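Homoserine O-acetyltransferase (Bacillus anthracis str. 'Ames Ancestor', PDB 3I1I) probably transfers an acetyl group from acetyl-CoA to the hydroxyl of homoserine, a step toward methionine, using an alpha/beta-hydrolase fold. Local coordinates at residues A[15-20]-A[133-138]. Sequence-based numbering, arbitrary orientation.
Sequences KEYTFE and ARMQCE
Selenomethionine Met135 lies over one face of the Tyr17 ring: its CG sits 4.0 Å from the ring centroid and only 4° off the normal, the geometry of a CH-pi contact. Its SE stands farther out, 4.7 Å from the same centroid and still above the face, which adds a Met-aromatic contact. With CG anti to the backbone N (chi1 168°), Tyr17 extends from its strand toward the helix, and its OH comes to 3.6 Å from Arg134 CB. Farther along, in one of two modelled conformers of Glu20, Arg134 NE donates to Glu20 OE2 at 2.6 Å (N-H...O 167°), a salt bridge that is probably part-time. The carboxylate oxygen lies close to the guanidinium plane, although the two flat groups are well turned from each other. At the other end, a water links Glu16 O (2.8 Å) to Glu138 OE1 in a longer bond (3.3 Å). In the second shell, Asp131 OD1, earlier in helix 129-142, accepts from both Tyr17 OH and Glu20 N, and Arg134 NH1 bonds Tyr168 OH. Strand 10-18, outermost in the sheet within this chain, thus meets the helix through buried Tyr17, and the following loop through Glu20, whose charged pairing water would probably temper.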
# COMPACT_ATOMS: atom_id res chain seq x y z
N LYS A 15 -16.13 -34.59 1.74
CA LYS A 15 -15.09 -35.40 2.33
C LYS A 15 -13.81 -35.20 1.55
O LYS A 15 -12.72 -35.22 2.12
CB LYS A 15 -15.49 -36.88 2.32
CG LYS A 15 -16.49 -37.27 3.39
CD LYS A 15 -16.86 -38.72 3.23
CE LYS A 15 -17.66 -39.27 4.41
NZ LYS A 15 -18.44 -40.47 3.93
N GLU A 16 -13.96 -35.04 0.24
CA GLU A 16 -12.87 -34.65 -0.61
C GLU A 16 -13.39 -33.70 -1.69
O GLU A 16 -14.35 -34.03 -2.38
CB GLU A 16 -12.24 -35.87 -1.30
CG GLU A 16 -11.54 -36.89 -0.38
CD GLU A 16 -10.44 -36.29 0.51
OE1 GLU A 16 -9.91 -35.19 0.22
OE2 GLU A 16 -10.12 -36.94 1.53
N TYR A 17 -12.75 -32.55 -1.82
CA TYR A 17 -12.99 -31.67 -2.94
C TYR A 17 -11.68 -31.43 -3.73
O TYR A 17 -10.62 -31.16 -3.16
CB TYR A 17 -13.63 -30.35 -2.47
CG TYR A 17 -13.63 -29.32 -3.57
CD1 TYR A 17 -14.48 -29.46 -4.65
CD2 TYR A 17 -12.73 -28.27 -3.56
CE1 TYR A 17 -14.46 -28.55 -5.68
CE2 TYR A 17 -12.69 -27.36 -4.60
CZ TYR A 17 -13.56 -27.49 -5.66
OH TYR A 17 -13.51 -26.62 -6.71
N THR A 18 -11.74 -31.53 -5.05
CA THR A 18 -10.58 -31.24 -5.87
C THR A 18 -10.63 -29.82 -6.43
O THR A 18 -11.53 -29.45 -7.19
CB THR A 18 -10.44 -32.26 -7.01
OG1 THR A 18 -10.31 -33.57 -6.42
CG2 THR A 18 -9.21 -31.94 -7.89
N PHE A 19 -9.66 -29.03 -6.03
CA PHE A 19 -9.55 -27.63 -6.45
C PHE A 19 -9.12 -27.56 -7.93
O PHE A 19 -8.54 -28.53 -8.50
CB PHE A 19 -8.53 -26.88 -5.58
CG PHE A 19 -9.01 -26.55 -4.20
CD1 PHE A 19 -9.21 -25.24 -3.82
CD2 PHE A 19 -9.25 -27.56 -3.25
CE1 PHE A 19 -9.64 -24.91 -2.53
CE2 PHE A 19 -9.68 -27.25 -1.95
CZ PHE A 19 -9.89 -25.92 -1.59
N GLU A 20 -9.38 -26.40 -8.53
CA GLU A 20 -9.04 -26.18 -9.93
C GLU A 20 -7.55 -26.42 -10.21
O GLU A 20 -7.17 -26.83 -11.31
CB GLU A 20 -9.48 -24.78 -10.35
CG GLU A 20 -11.02 -24.65 -10.49
CD GLU A 20 -11.60 -25.51 -11.63
OE1 GLU A 20 -10.90 -25.67 -12.67
OE2 GLU A 20 -12.75 -26.03 -11.50
N ALA A 133 -17.81 -21.59 -6.75
CA ALA A 133 -18.95 -21.93 -7.57
C ALA A 133 -19.09 -23.48 -7.66
O ALA A 133 -20.20 -24.01 -7.58
CB ALA A 133 -18.80 -21.28 -8.96
N ARG A 134 -17.98 -24.21 -7.80
CA ARG A 134 -18.07 -25.67 -7.87
C ARG A 134 -18.58 -26.27 -6.55
O ARG A 134 -19.41 -27.18 -6.57
CB ARG A 134 -16.75 -26.31 -8.26
CG ARG A 134 -16.16 -25.78 -9.59
CD ARG A 134 -15.93 -26.92 -10.53
NE ARG A 134 -15.25 -26.57 -11.79
CZ ARG A 134 -15.86 -26.39 -12.97
NH1 ARG A 134 -17.20 -26.46 -13.10
NH2 ARG A 134 -15.11 -26.12 -14.03
N MSE A 135 -18.13 -25.73 -5.42
CA MSE A 135 -18.63 -26.20 -4.16
C MSE A 135 -20.11 -25.89 -3.99
O MSE A 135 -20.86 -26.77 -3.64
CB MSE A 135 -17.83 -25.62 -3.02
CG MSE A 135 -16.49 -26.30 -2.89
SE MSE A 135 -15.38 -25.27 -1.67
CE MSE A 135 -16.58 -25.27 -0.11
N GLN A 136 -20.52 -24.65 -4.25
CA GLN A 136 -21.91 -24.27 -4.16
C GLN A 136 -22.83 -25.19 -5.00
O GLN A 136 -23.92 -25.57 -4.58
CB GLN A 136 -22.08 -22.85 -4.65
CG GLN A 136 -21.56 -21.77 -3.68
CD GLN A 136 -21.68 -20.40 -4.31
OE1 GLN A 136 -21.53 -20.24 -5.53
NE2 GLN A 136 -22.01 -19.41 -3.51
N CYS A 137 -22.37 -25.51 -6.20
CA CYS A 137 -23.11 -26.35 -7.09
C CYS A 137 -23.34 -27.76 -6.51
O CYS A 137 -24.42 -28.33 -6.69
CB CYS A 137 -22.38 -26.45 -8.41
SG CYS A 137 -23.36 -27.28 -9.63
N GLU A 138 -22.34 -28.31 -5.81
CA GLU A 138 -22.52 -29.60 -5.16
C GLU A 138 -23.62 -29.51 -4.14
O GLU A 138 -24.43 -30.44 -4.03
CB GLU A 138 -21.29 -30.06 -4.40
CG GLU A 138 -20.07 -30.16 -5.22
CD GLU A 138 -19.96 -31.47 -5.90
OE1 GLU A 138 -19.02 -32.21 -5.51
OE2 GLU A 138 -20.79 -31.73 -6.82
O HOH W 1 -16.03 -32.89 -4.38